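Local coordinates for putative sugar binding protein (Bacteroides vulgatus ATCC 8482, PDB 3KEZ) that probably binds sugars at the bacterial outer membrane as a calcium-binding member of the SusD family, whose members take part in glycan uptake, at residues Asn18-Ile23 with Glu106-Tyr111; Met97-Leu102 with Asp114-Ala119; Asp129-Phe134 with Ala167-Glu172; Asp176-Thr181 with Arg204-Lys209. All blocks are in the same frame, centred on the assembly; numbering follows the deposited sequence.

Contact 1 (Asn18-Ile23 with Glu106-Tyr111)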
loop_
_atom_site.group_PDB
_atom_site.type_symbol
_atom_site.label_atom_id
_atom_site.label_comp_id
_atom_site.label_asym_id
_atom_site.label_seq_id
_atom_site.Cartn_x
_atom_site.Cartn_y
_atom_site.Cartn_z
ATOM N N ASN A 18 19.914 -20.588 -14.570
ATOM C CA ASN A 18 20.561 -21.011 -15.780
ATOM C C ASN A 18 19.776 -20.640 -17.041
ATOM O O ASN A 18 20.371 -20.413 -18.082
ATOM C CB ASN A 18 20.740 -22.522 -15.728
ATOM C CG ASN A 18 21.775 -22.942 -14.704
ATOM O OD1 ASN A 18 21.525 -23.818 -13.885
ATOM N ND2 ASN A 18 22.949 -22.321 -14.754
ATOM N N VAL A 19 18.449 -20.614 -16.957
ATOM C CA VAL A 19 17.587 -20.341 -18.106
ATOM C C VAL A 19 16.488 -19.387 -17.653
ATOM O O VAL A 19 16.277 -19.198 -16.453
ATOM C CB VAL A 19 16.969 -21.654 -18.642
ATOM C CG1 VAL A 19 18.043 -22.558 -19.196
ATOM C CG2 VAL A 19 16.236 -22.408 -17.525
ATOM N N LEU A 20 15.785 -18.780 -18.602
ATOM C CA LEU A 20 14.755 -17.795 -18.265
ATOM C C LEU A 20 13.695 -18.316 -17.309
ATOM O O LEU A 20 13.225 -17.593 -16.427
ATOM C CB LEU A 20 14.056 -17.262 -19.523
ATOM C CG LEU A 20 14.470 -15.896 -20.084
ATOM C CD1 LEU A 20 13.366 -15.409 -20.977
ATOM C CD2 LEU A 20 14.742 -14.864 -18.985
ATOM N N SER A 21 13.296 -19.562 -17.503
ATOM C CA SER A 21 12.219 -20.114 -16.717
ATOM C C SER A 21 12.595 -20.184 -15.226
ATOM O O SER A 21 11.711 -20.240 -14.360
ATOM C CB SER A 21 11.886 -21.500 -17.260
ATOM O OG SER A 21 13.010 -22.339 -17.181
ATOM N N ASP A 22 13.894 -20.168 -14.931
ATOM C CA ASP A 22 14.343 -20.051 -13.544
ATOM C C ASP A 22 13.995 -18.678 -12.957
ATOM O O ASP A 22 13.721 -18.554 -11.737
ATOM C CB ASP A 22 15.846 -20.328 -13.412
ATOM C CG ASP A 22 16.228 -21.746 -13.841
ATOM O OD1 ASP A 22 15.488 -22.711 -13.496
ATOM O OD2 ASP A 22 17.284 -21.887 -14.507
ATOM N N ILE A 23 14.036 -17.650 -13.807
ATOM C CA ILE A 23 13.648 -16.318 -13.382
ATOM C C ILE A 23 12.162 -16.343 -13.093
ATOM O O ILE A 23 11.735 -15.818 -12.079
ATOM C CB ILE A 23 13.893 -15.217 -14.419
ATOM C CG1 ILE A 23 15.377 -15.177 -14.830
ATOM C CG2 ILE A 23 13.406 -13.858 -13.822
ATOM C CD1 ILE A 23 16.288 -14.853 -13.685
ATOM N N GLU A 106 16.202 -13.331 -29.733
ATOM C CA GLU A 106 15.671 -12.021 -30.094
ATOM C C GLU A 106 14.217 -11.875 -29.639
ATOM O O GLU A 106 13.837 -10.881 -29.012
ATOM C CB GLU A 106 15.784 -11.834 -31.619
ATOM C CG GLU A 106 15.599 -10.411 -32.158
ATOM C CD GLU A 106 15.663 -10.337 -33.710
ATOM O OE1 GLU A 106 14.683 -9.874 -34.349
ATOM O OE2 GLU A 106 16.694 -10.738 -34.291
ATOM N N ASP A 107 13.403 -12.877 -29.925
ATOM C CA ASP A 107 11.966 -12.776 -29.639
ATOM C C ASP A 107 11.582 -13.043 -28.167
ATOM O O ASP A 107 10.402 -13.094 -27.859
ATOM C CB ASP A 107 11.185 -13.734 -30.549
ATOM C CG ASP A 107 11.368 -15.195 -30.167
ATOM O OD1 ASP A 107 12.170 -15.491 -29.254
ATOM O OD2 ASP A 107 10.712 -16.052 -30.787
ATOM N N GLU A 108 12.567 -13.261 -27.295
ATOM C CA GLU A 108 12.350 -13.360 -25.861
ATOM C C GLU A 108 12.736 -12.076 -25.125
ATOM O O GLU A 108 12.650 -12.010 -23.884
ATOM C CB GLU A 108 13.185 -14.506 -25.289
ATOM C CG GLU A 108 12.756 -15.913 -25.746
ATOM C CD GLU A 108 13.592 -17.033 -25.122
ATOM O OE1 GLU A 108 14.842 -17.022 -25.233
ATOM O OE2 GLU A 108 12.977 -17.938 -24.520
ATOM N N THR A 109 13.146 -11.048 -25.868
ATOM C CA THR A 109 13.730 -9.829 -25.277
ATOM C C THR A 109 12.735 -9.061 -24.448
ATOM O O THR A 109 13.015 -8.749 -23.284
ATOM C CB THR A 109 14.337 -8.893 -26.357
ATOM O OG1 THR A 109 15.418 -9.572 -27.003
ATOM C CG2 THR A 109 14.853 -7.604 -25.722
ATOM N N GLU A 110 11.562 -8.794 -25.024
ATOM C CA GLU A 110 10.467 -8.121 -24.296
ATOM C C GLU A 110 10.038 -8.887 -23.042
ATOM O O GLU A 110 9.832 -8.305 -21.975
ATOM C CB GLU A 110 9.236 -7.946 -25.186
ATOM C CG GLU A 110 9.341 -6.776 -26.093
ATOM C CD GLU A 110 8.054 -6.507 -26.865
ATOM O OE1 GLU A 110 6.955 -6.857 -26.364
ATOM O OE2 GLU A 110 8.159 -5.943 -27.977
ATOM N N TYR A 111 9.867 -10.192 -23.206
ATOM C CA TYR A 111 9.478 -11.054 -22.113
ATOM C C TYR A 111 10.533 -10.960 -21.020
ATOM O O TYR A 111 10.204 -10.729 -19.858
ATOM C CB TYR A 111 9.311 -12.494 -22.628
ATOM C CG TYR A 111 9.106 -13.506 -21.532
ATOM C CD1 TYR A 111 7.972 -13.491 -20.750
ATOM C CD2 TYR A 111 10.069 -14.466 -21.272
ATOM C CE1 TYR A 111 7.800 -14.416 -19.731
ATOM C CE2 TYR A 111 9.910 -15.376 -20.258
ATOM C CZ TYR A 111 8.772 -15.348 -19.496
ATOM O OH TYR A 111 8.627 -16.268 -18.489
#

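Contact 2 (Met97-Leu102 with Asp114-Ala119)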
loop_
_atom_site.group_PDB
_atom_site.type_symbol
_atom_site.label_atom_id
_atom_site.label_comp_id
_atom_site.label_asym_id
_atom_site.label_seq_id
_atom_site.Cartn_x
_atom_site.Cartn_y
_atom_site.Cartn_z
HETATM N N MSE A 97 20.838 -9.987 -10.451
HETATM C CA MSE A 97 22.239 -10.281 -10.644
HETATM C C MSE A 97 22.470 -11.303 -11.768
HETATM O O MSE A 97 23.609 -11.518 -12.200
HETATM C CB MSE A 97 22.853 -10.814 -9.338
HETATM C CG MSE A 97 22.924 -9.819 -8.195
HETATM SE SE MSE A 97 23.469 -10.746 -6.573
HETATM C CE MSE A 97 25.331 -10.865 -6.932
ATOM N N ASN A 98 21.408 -11.920 -12.259
ATOM C CA ASN A 98 21.549 -13.021 -13.204
ATOM C C ASN A 98 20.864 -12.807 -14.530
ATOM O O ASN A 98 21.366 -13.249 -15.563
ATOM C CB ASN A 98 21.069 -14.323 -12.548
ATOM C CG ASN A 98 22.087 -14.877 -11.597
ATOM O OD1 ASN A 98 23.033 -15.548 -12.009
ATOM N ND2 ASN A 98 21.937 -14.562 -10.321
ATOM N N VAL A 99 19.757 -12.075 -14.514
ATOM C CA VAL A 99 18.901 -12.003 -15.670
ATOM C C VAL A 99 19.603 -11.467 -16.909
ATOM O O VAL A 99 19.302 -11.915 -18.016
ATOM C CB VAL A 99 17.592 -11.179 -15.408
ATOM C CG1 VAL A 99 17.917 -9.732 -15.108
ATOM C CG2 VAL A 99 16.675 -11.298 -16.597
ATOM N N ASP A 100 20.507 -10.509 -16.749
ATOM C CA ASP A 100 21.175 -9.909 -17.919
ATOM C C ASP A 100 22.304 -10.791 -18.473
ATOM O O ASP A 100 22.779 -10.563 -19.561
ATOM C CB ASP A 100 21.723 -8.521 -17.575
ATOM C CG ASP A 100 20.619 -7.511 -17.285
ATOM O OD1 ASP A 100 19.519 -7.630 -17.871
ATOM O OD2 ASP A 100 20.869 -6.580 -16.492
ATOM N N LYS A 101 22.703 -11.805 -17.725
ATOM C CA LYS A 101 23.743 -12.714 -18.157
ATOM C C LYS A 101 23.186 -13.823 -19.026
ATOM O O LYS A 101 23.948 -14.477 -19.733
ATOM C CB LYS A 101 24.436 -13.324 -16.954
ATOM C CG LYS A 101 25.113 -12.286 -16.044
ATOM C CD LYS A 101 25.613 -12.921 -14.749
ATOM C CE LYS A 101 26.474 -11.957 -13.954
ATOM N NZ LYS A 101 27.465 -12.683 -13.101
ATOM N N LEU A 102 21.872 -14.047 -18.972
ATOM C CA LEU A 102 21.265 -15.172 -19.676
ATOM C C LEU A 102 21.249 -14.849 -21.161
ATOM O O LEU A 102 20.773 -13.808 -21.540
ATOM C CB LEU A 102 19.836 -15.427 -19.161
ATOM C CG LEU A 102 19.646 -15.879 -17.708
ATOM C CD1 LEU A 102 18.141 -16.012 -17.313
ATOM C CD2 LEU A 102 20.391 -17.196 -17.503
ATOM N N ASP A 114 10.410 -7.617 -19.272
ATOM C CA ASP A 114 9.305 -7.513 -18.308
ATOM C C ASP A 114 9.603 -8.255 -16.998
ATOM O O ASP A 114 9.316 -7.750 -15.908
ATOM C CB ASP A 114 8.021 -8.058 -18.911
ATOM C CG ASP A 114 6.872 -8.001 -17.947
ATOM O OD1 ASP A 114 6.312 -6.898 -17.748
ATOM O OD2 ASP A 114 6.546 -9.065 -17.388
ATOM N N LEU A 115 10.192 -9.451 -17.107
ATOM C CA LEU A 115 10.585 -10.202 -15.918
ATOM C C LEU A 115 11.563 -9.361 -15.083
ATOM O O LEU A 115 11.430 -9.264 -13.869
ATOM C CB LEU A 115 11.217 -11.535 -16.295
ATOM C CG LEU A 115 10.411 -12.650 -16.985
ATOM C CD1 LEU A 115 11.285 -13.883 -17.106
ATOM C CD2 LEU A 115 9.156 -12.956 -16.202
ATOM N N LYS A 116 12.574 -8.787 -15.735
ATOM C CA LYS A 116 13.512 -7.931 -15.018
ATOM C C LYS A 116 12.790 -6.731 -14.409
ATOM O O LYS A 116 13.071 -6.339 -13.280
ATOM C CB LYS A 116 14.628 -7.478 -15.969
ATOM C CG LYS A 116 15.665 -6.502 -15.391
ATOM C CD LYS A 116 16.726 -6.110 -16.485
ATOM C CE LYS A 116 17.636 -4.984 -15.985
ATOM N NZ LYS A 116 18.725 -4.648 -16.934
ATOM N N GLY A 117 11.883 -6.123 -15.170
ATOM C CA GLY A 117 11.066 -5.021 -14.647
ATOM C C GLY A 117 10.232 -5.387 -13.442
ATOM O O GLY A 117 10.072 -4.608 -12.496
ATOM N N GLN A 118 9.666 -6.581 -13.457
ATOM C CA GLN A 118 8.900 -7.034 -12.287
ATOM C C GLN A 118 9.778 -7.086 -11.023
ATOM O O GLN A 118 9.393 -6.583 -9.976
ATOM C CB GLN A 118 8.225 -8.384 -12.560
ATOM C CG GLN A 118 7.119 -8.340 -13.613
ATOM C CD GLN A 118 6.451 -9.700 -13.737
ATOM O OE1 GLN A 118 6.174 -10.329 -12.732
ATOM N NE2 GLN A 118 6.188 -10.141 -14.953
ATOM N N ALA A 119 10.976 -7.636 -11.163
ATOM C CA ALA A 119 11.938 -7.740 -10.061
ATOM C C ALA A 119 12.361 -6.374 -9.517
ATOM O O ALA A 119 12.438 -6.179 -8.294
ATOM C CB ALA A 119 13.152 -8.522 -10.505
#

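Contact 3 (Asp129-Phe134 with Ala167-Glu172)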
loop_
_atom_site.group_PDB
_atom_site.type_symbol
_atom_site.label_atom_id
_atom_site.label_comp_id
_atom_site.label_asym_id
_atom_site.label_seq_id
_atom_site.Cartn_x
_atom_site.Cartn_y
_atom_site.Cartn_z
ATOM N N ASP A 129 8.363 0.045 1.484
ATOM C CA ASP A 129 7.632 -0.362 2.671
ATOM C C ASP A 129 8.542 -0.439 3.893
ATOM O O ASP A 129 8.172 0.024 4.974
ATOM C CB ASP A 129 6.841 -1.669 2.439
ATOM C CG ASP A 129 5.456 -1.416 1.898
ATOM O OD1 ASP A 129 4.806 -0.512 2.458
ATOM O OD2 ASP A 129 5.019 -2.077 0.910
ATOM N N LEU A 130 9.738 -0.999 3.748
ATOM C CA LEU A 130 10.651 -1.039 4.886
ATOM C C LEU A 130 10.958 0.406 5.330
ATOM O O LEU A 130 10.996 0.693 6.504
ATOM C CB LEU A 130 11.961 -1.789 4.574
ATOM C CG LEU A 130 11.959 -3.327 4.548
ATOM C CD1 LEU A 130 13.206 -3.839 3.826
ATOM C CD2 LEU A 130 11.911 -3.890 5.949
ATOM N N THR A 131 11.149 1.303 4.387
ATOM C CA THR A 131 11.587 2.655 4.723
ATOM C C THR A 131 10.486 3.439 5.420
ATOM O O THR A 131 10.738 4.130 6.386
ATOM C CB THR A 131 12.093 3.361 3.443
ATOM O OG1 THR A 131 13.192 2.615 2.894
ATOM C CG2 THR A 131 12.558 4.814 3.741
ATOM N N ARG A 132 9.247 3.312 4.964
ATOM C CA ARG A 132 8.146 4.027 5.625
ATOM C C ARG A 132 7.706 3.419 6.966
ATOM O O ARG A 132 7.227 4.145 7.869
ATOM C CB ARG A 132 6.966 4.274 4.689
ATOM C CG ARG A 132 6.239 3.100 4.178
ATOM C CD ARG A 132 5.218 3.562 3.146
ATOM N NE ARG A 132 4.500 2.423 2.610
ATOM C CZ ARG A 132 3.317 2.447 2.007
ATOM N NH1 ARG A 132 2.641 3.579 1.837
ATOM N NH2 ARG A 132 2.788 1.301 1.592
ATOM N N ILE A 133 7.922 2.119 7.121
ATOM C CA ILE A 133 7.590 1.418 8.369
ATOM C C ILE A 133 8.614 1.715 9.470
ATOM O O ILE A 133 8.210 1.953 10.611
ATOM C CB ILE A 133 7.409 -0.124 8.172
ATOM C CG1 ILE A 133 6.159 -0.430 7.349
ATOM C CG2 ILE A 133 7.333 -0.917 9.554
ATOM C CD1 ILE A 133 6.134 -1.886 6.792
ATOM N N PHE A 134 9.904 1.717 9.123
ATOM C CA PHE A 134 10.976 1.749 10.118
ATOM C C PHE A 134 11.768 3.069 10.195
ATOM O O PHE A 134 12.617 3.200 11.077
ATOM C CB PHE A 134 11.959 0.579 9.910
ATOM C CG PHE A 134 11.340 -0.797 10.163
ATOM C CD1 PHE A 134 11.171 -1.270 11.447
ATOM C CD2 PHE A 134 10.907 -1.581 9.098
ATOM C CE1 PHE A 134 10.572 -2.505 11.682
ATOM C CE2 PHE A 134 10.338 -2.851 9.320
ATOM C CZ PHE A 134 10.149 -3.296 10.588
ATOM N N ALA A 167 17.029 9.098 2.900
ATOM C CA ALA A 167 17.380 9.666 1.581
ATOM C C ALA A 167 18.037 8.632 0.663
ATOM O O ALA A 167 17.667 8.522 -0.502
ATOM C CB ALA A 167 18.274 10.956 1.723
ATOM N N GLU A 168 19.000 7.869 1.177
ATOM C CA GLU A 168 19.698 6.872 0.365
ATOM C C GLU A 168 18.737 5.805 -0.102
ATOM O O GLU A 168 18.799 5.354 -1.259
ATOM C CB GLU A 168 20.870 6.217 1.133
ATOM C CG GLU A 168 21.944 7.208 1.389
ATOM C CD GLU A 168 22.999 6.730 2.355
ATOM O OE1 GLU A 168 22.735 5.946 3.287
ATOM O OE2 GLU A 168 24.104 7.195 2.163
ATOM N N CYS A 169 17.830 5.418 0.789
ATOM C CA CYS A 169 16.813 4.434 0.439
ATOM C C CYS A 169 15.909 4.913 -0.693
ATOM O O CYS A 169 15.604 4.134 -1.606
ATOM C CB CYS A 169 15.979 4.018 1.655
ATOM S SG CYS A 169 16.895 3.054 2.873
ATOM N N TYR A 170 15.471 6.171 -0.629
ATOM C CA TYR A 170 14.616 6.742 -1.678
ATOM C C TYR A 170 15.339 6.765 -3.018
ATOM O O TYR A 170 14.715 6.540 -4.078
ATOM C CB TYR A 170 14.123 8.159 -1.295
ATOM C CG TYR A 170 12.794 8.167 -0.553
ATOM C CD1 TYR A 170 12.703 7.819 0.801
ATOM C CD2 TYR A 170 11.613 8.502 -1.229
ATOM C CE1 TYR A 170 11.455 7.824 1.481
ATOM C CE2 TYR A 170 10.366 8.491 -0.574
ATOM C CZ TYR A 170 10.293 8.158 0.777
ATOM O OH TYR A 170 9.048 8.164 1.356
ATOM N N THR A 171 16.644 7.064 -2.988
ATOM C CA THR A 171 17.431 7.026 -4.221
ATOM C C THR A 171 17.290 5.660 -4.900
ATOM O O THR A 171 17.056 5.593 -6.098
ATOM C CB THR A 171 18.893 7.386 -3.950
ATOM O OG1 THR A 171 18.937 8.726 -3.431
ATOM C CG2 THR A 171 19.721 7.290 -5.192
ATOM N N GLU A 172 17.395 4.593 -4.102
ATOM C CA GLU A 172 17.314 3.200 -4.593
ATOM C C GLU A 172 15.904 2.841 -5.031
ATOM O O GLU A 172 15.722 2.196 -6.085
ATOM C CB GLU A 172 17.802 2.208 -3.530
ATOM C CG GLU A 172 19.266 2.255 -3.196
ATOM C CD GLU A 172 20.181 2.338 -4.427
ATOM O OE1 GLU A 172 20.010 1.557 -5.385
ATOM O OE2 GLU A 172 21.051 3.222 -4.443
#

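Contact 4 (Asp176-Thr181 with Arg204-Lys209)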
loop_
_atom_site.group_PDB
_atom_site.type_symbol
_atom_site.label_atom_id
_atom_site.label_comp_id
_atom_site.label_asym_id
_atom_site.label_seq_id
_atom_site.Cartn_x
_atom_site.Cartn_y
_atom_site.Cartn_z
ATOM N N ASP A 176 14.991 1.946 -8.895
ATOM C CA ASP A 176 14.401 0.658 -9.263
ATOM C C ASP A 176 13.077 0.862 -9.985
ATOM O O ASP A 176 12.852 0.339 -11.074
ATOM C CB ASP A 176 14.173 -0.209 -8.002
ATOM C CG ASP A 176 15.455 -0.827 -7.455
ATOM O OD1 ASP A 176 16.526 -0.703 -8.115
ATOM O OD2 ASP A 176 15.381 -1.470 -6.360
ATOM N N LEU A 177 12.209 1.672 -9.389
ATOM C CA LEU A 177 10.870 1.859 -9.970
ATOM C C LEU A 177 10.912 2.554 -11.311
ATOM O O LEU A 177 10.219 2.148 -12.256
ATOM C CB LEU A 177 9.915 2.544 -8.986
ATOM C CG LEU A 177 9.274 1.684 -7.909
ATOM C CD1 LEU A 177 8.679 2.536 -6.748
ATOM C CD2 LEU A 177 8.188 0.727 -8.502
ATOM N N LYS A 178 11.730 3.587 -11.429
ATOM C CA LYS A 178 11.820 4.296 -12.689
ATOM C C LYS A 178 12.262 3.368 -13.815
ATOM O O LYS A 178 11.719 3.372 -14.918
ATOM C CB LYS A 178 12.815 5.448 -12.545
ATOM C CG LYS A 178 12.776 6.431 -13.697
ATOM C CD LYS A 178 13.541 7.705 -13.357
ATOM C CE LYS A 178 13.728 8.544 -14.631
ATOM N NZ LYS A 178 12.403 8.964 -15.258
ATOM N N ASN A 179 13.293 2.599 -13.520
ATOM C CA ASN A 179 13.813 1.614 -14.448
ATOM C C ASN A 179 12.787 0.548 -14.785
ATOM O O ASN A 179 12.698 0.142 -15.936
ATOM C CB ASN A 179 15.058 0.980 -13.854
ATOM C CG ASN A 179 16.266 1.866 -14.004
ATOM O OD1 ASN A 179 16.529 2.380 -15.091
ATOM N ND2 ASN A 179 17.009 2.060 -12.925
ATOM N N SER A 180 12.006 0.115 -13.796
ATOM C CA SER A 180 10.940 -0.860 -14.045
ATOM C C SER A 180 9.897 -0.316 -15.022
ATOM O O SER A 180 9.353 -1.072 -15.809
ATOM C CB SER A 180 10.261 -1.302 -12.750
ATOM O OG SER A 180 9.293 -0.341 -12.258
ATOM N N THR A 181 9.646 0.998 -14.998
ATOM C CA THR A 181 8.600 1.597 -15.889
ATOM C C THR A 181 9.033 1.600 -17.353
ATOM O O THR A 181 8.210 1.736 -18.241
ATOM C CB THR A 181 8.242 3.036 -15.526
ATOM O OG1 THR A 181 9.391 3.875 -15.678
ATOM C CG2 THR A 181 7.688 3.156 -14.095
ATOM N N ARG A 204 3.414 7.801 -6.140
ATOM C CA ARG A 204 3.261 7.889 -4.690
ATOM C C ARG A 204 4.599 8.175 -4.036
ATOM O O ARG A 204 4.706 9.045 -3.143
ATOM C CB ARG A 204 2.643 6.572 -4.133
ATOM C CG ARG A 204 2.258 6.697 -2.642
ATOM C CD ARG A 204 2.136 5.354 -1.987
ATOM N NE ARG A 204 1.202 4.483 -2.659
ATOM C CZ ARG A 204 1.114 3.176 -2.428
ATOM N NH1 ARG A 204 1.917 2.590 -1.569
ATOM N NH2 ARG A 204 0.241 2.437 -3.067
ATOM N N VAL A 205 5.632 7.449 -4.457
ATOM C CA VAL A 205 6.940 7.596 -3.839
ATOM C C VAL A 205 7.434 9.041 -4.051
ATOM O O VAL A 205 7.876 9.666 -3.106
ATOM C CB VAL A 205 7.955 6.591 -4.363
ATOM C CG1 VAL A 205 9.372 6.900 -3.779
ATOM C CG2 VAL A 205 7.540 5.144 -4.020
ATOM N N TYR A 206 7.256 9.589 -5.247
ATOM C CA TYR A 206 7.584 10.997 -5.477
ATOM C C TYR A 206 6.816 11.966 -4.579
ATOM O O TYR A 206 7.368 13.006 -4.164
ATOM C CB TYR A 206 7.403 11.354 -6.954
ATOM C CG TYR A 206 8.484 10.825 -7.924
ATOM C CD1 TYR A 206 9.839 11.056 -7.689
ATOM C CD2 TYR A 206 8.131 10.266 -9.148
ATOM C CE1 TYR A 206 10.802 10.660 -8.578
ATOM C CE2 TYR A 206 9.118 9.878 -10.090
ATOM C CZ TYR A 206 10.433 10.092 -9.782
ATOM O OH TYR A 206 11.396 9.744 -10.640
ATOM N N LEU A 207 5.537 11.692 -4.304
ATOM C CA LEU A 207 4.762 12.588 -3.396
ATOM C C LEU A 207 5.384 12.573 -2.031
ATOM O O LEU A 207 5.583 13.630 -1.401
ATOM C CB LEU A 207 3.285 12.152 -3.290
ATOM C CG LEU A 207 2.412 12.294 -4.519
ATOM C CD1 LEU A 207 1.041 11.662 -4.333
ATOM C CD2 LEU A 207 2.329 13.775 -4.840
ATOM N N TYR A 208 5.697 11.386 -1.537
ATOM C CA TYR A 208 6.326 11.272 -0.174
ATOM C C TYR A 208 7.630 12.024 -0.059
ATOM O O TYR A 208 7.967 12.525 1.007
ATOM C CB TYR A 208 6.645 9.815 0.199
ATOM C CG TYR A 208 5.513 8.966 0.719
ATOM C CD1 TYR A 208 4.331 8.850 0.030
ATOM C CD2 TYR A 208 5.640 8.258 1.897
ATOM C CE1 TYR A 208 3.321 8.058 0.483
ATOM C CE2 TYR A 208 4.607 7.450 2.365
ATOM C CZ TYR A 208 3.464 7.338 1.645
ATOM O OH TYR A 208 2.437 6.511 2.064
ATOM N N LYS A 209 8.390 12.054 -1.145
ATOM C CA LYS A 209 9.627 12.818 -1.221
ATOM C C LYS A 209 9.444 14.298 -1.512
ATOM O O LYS A 209 10.391 15.028 -1.457
ATOM C CB LYS A 209 10.571 12.175 -2.262
ATOM C CG LYS A 209 11.982 12.625 -2.224
ATOM C CD LYS A 209 12.809 11.864 -3.207
ATOM C CE LYS A 209 14.247 12.311 -3.159
ATOM N NZ LYS A 209 14.486 13.268 -4.194
HETATM O O HOH W 1 10.658 10.267 -13.032
#

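Contact 1 (Asn18-Ile23 with Glu106-Tyr111)
Leu-20 lays its methyl CD1 against the rim of the Tyr-111 phenol ring, 3.4 Å from Tyr-111 CD2. The methyl stands near the ring plane, so this is an edge contact and not a CH-pi contact over the face. The leucine and the tyrosine pass alongside, reaching in opposite directions. In Tyr-111 the CA-CB bond is turned so that CG lies trans to N (chi1 171°), which swings the ring over to the leucine. Glu-108 borders the same methyl more loosely, with OE2 4.4 Å from Leu-20 CD1, while its OE1 is hydrogen-bonded to the backbone N of Asp-105. Within 18-23, Asp-22 OD2 takes two backbone N-H groups from opposite faces of its carboxylate plane: Asn-18 N at 2.9 Å and Val-19 N at 3.0 Å. This pins the incoming chain at the start of helix 20-34. Leu-20 also touches Lys-112 and Leu-115, so the N-terminal helix rests on the first turns of helix 109-134, a surface helix-helix contact of the alpha-helical SusD fold.

Contact 2 (Met97-Leu102 with Asp114-Ala119)
The Asp-100 carboxylate receives the Lys-116 ammonium at its oxygen edge. Lys-116 NZ lies 2.9 Å from Asp-100 OD2, using the syn lone pair of OD2. A weak second bond joins Lys-116 NZ to Asp-100 OD1 at 3.2 Å. The salt bridge ties the loop of a helical hairpin to its second helix: helix 80-96 ends, the loop with 97-102 follows, and helix 109-134 returns antiparallel, as in the helix pairs of the TPR-like SusD fold. OD1 has a further salt-bridge partner in Lys-112, one turn earlier on that helix, so two lysines share one carboxylate and probably favour its charged form. Lys-116 reaches out fully extended beyond CG, and its aliphatic part crosses Val-99 at about a right angle, with Lys-116 CG 3.9 Å from Val-99 CG1. That methyl is flanked by the backbone N and C of Val-99 (chi1 64°), the placement that turns it to the lysine stem. The stem also touches Leu-96 at the end of helix 80-96. On a buried side of the returning helix, Gln-118 NE2 donates to Asp-114 OD2 at 2.7 Å, with the acceptor 2° out of the amide plane.

Contact 3 (Asp129-Phe134 with Ala167-Glu172)
The last turns of helix 109-134 pack here against the start of helix 166-183, two roughly antiparallel helices that approach closely: the CA atoms of Thr-131 and Cys-169 are 7.0 Å apart. Thr-131 makes the contact from 129-134, and its two branches do different work. OG1 rests on Cys-169, 3.4 Å from Cys-169 CB, with the sulfur SG 3.7 Å from the same Thr-131 OG1. The hydroxyl bonds instead to the carbonyl O of Leu-127 one turn back, which satisfies this buried polar atom within its own helix. CG2, anti to the backbone N of Thr-131 (OG1 at chi1 -60°), points to the phenol of Tyr-170 and comes within 3.9 Å of Tyr-170 CE1, an oblique approach. These are neighbouring antiparallel helices of the alpha-helical SusD fold, a family placed in the TPR clan. The same Tyr-170 ring also meets Tyr-138 and reaches helix 195-209. On another side of helix 109-134, Arg-132 grips Asp-129 side-on, both nitrogens going to one oxygen: NE lies 3.0 Å and NH2 2.8 Å from Asp-129 OD1. The oxygen is 2° out of the guanidinium plane for each bond, and the nitrogens come from the same face of the carboxylate. Asp-129 OD2 is taken by the hydroxyl of Tyr-40.

Contact 4 (Asp176-Thr181 with Arg204-Lys209)
Lys-178 leaves its helix at CB and runs on extended through CG, which is anti to the backbone N (chi1 -168°). Its first approach to the other helix is at CD, 4.0 Å from Tyr-206 OH. At the CD-CE bond the chain bends (chi4 61°), which turns NZ to a water that accepts from Lys-178 NZ at 3.1 Å. The same water lies 2.6 Å from Tyr-206 OH, so lysine and phenol are joined through solvent at the exposed margin of the contact, without a direct bond between them. One residue earlier, the character changes to a buried apolar meeting: Leu-177 CD1 touches Val-205 CG2 at 3.9 Å, branch against branch. The CA atoms of these two residues, 9.3 Å apart, are the nearest pair of the two segments, so the side chains alone bridge the gap. Within 176-181, Ser-180 OG donates to Leu-177 O at 2.7 Å, a second bond on a carbonyl that already accepts from Thr-181 N. Helices 166-183 and 195-209 are consecutive and roughly antiparallel here, an alpha-hairpin of the kind found in the TPR clan to which this family belongs. Leu-177 also packs on Leu-201 and Leu-202, while helix 109-134 lies beside both helices, touching Val-205 through Phe-128 and Asp-176 through the salt bridge from Arg-123.

Overall arrangement
Helix 109-134 is used by contacts 1, 2 and 3: contacts 1 and 2 lie near its start and contact 3 at its end, with the centres of contacts 1 and 3 about 30 Å apart. Contacts 1 and 2 have centres about 8 Å apart and meet through Leu-102, whose CD1 is 3.8 Å from Ile-23 CG1. Contacts 3 and 4 share helix 166-183, and their centres are about 11 Å apart; Arg-132 NH1 and Tyr-208 OH, 2.9 Å apart, form a probable hydrogen bond between them. Contact 2 reaches contact 4 where Gly-117 O packs 3.3 Å from Ser-180 CB. All four lie away from the calcium site formed by Asn-261, Gln-322, Glu-325, Asp-329 and Asn-331.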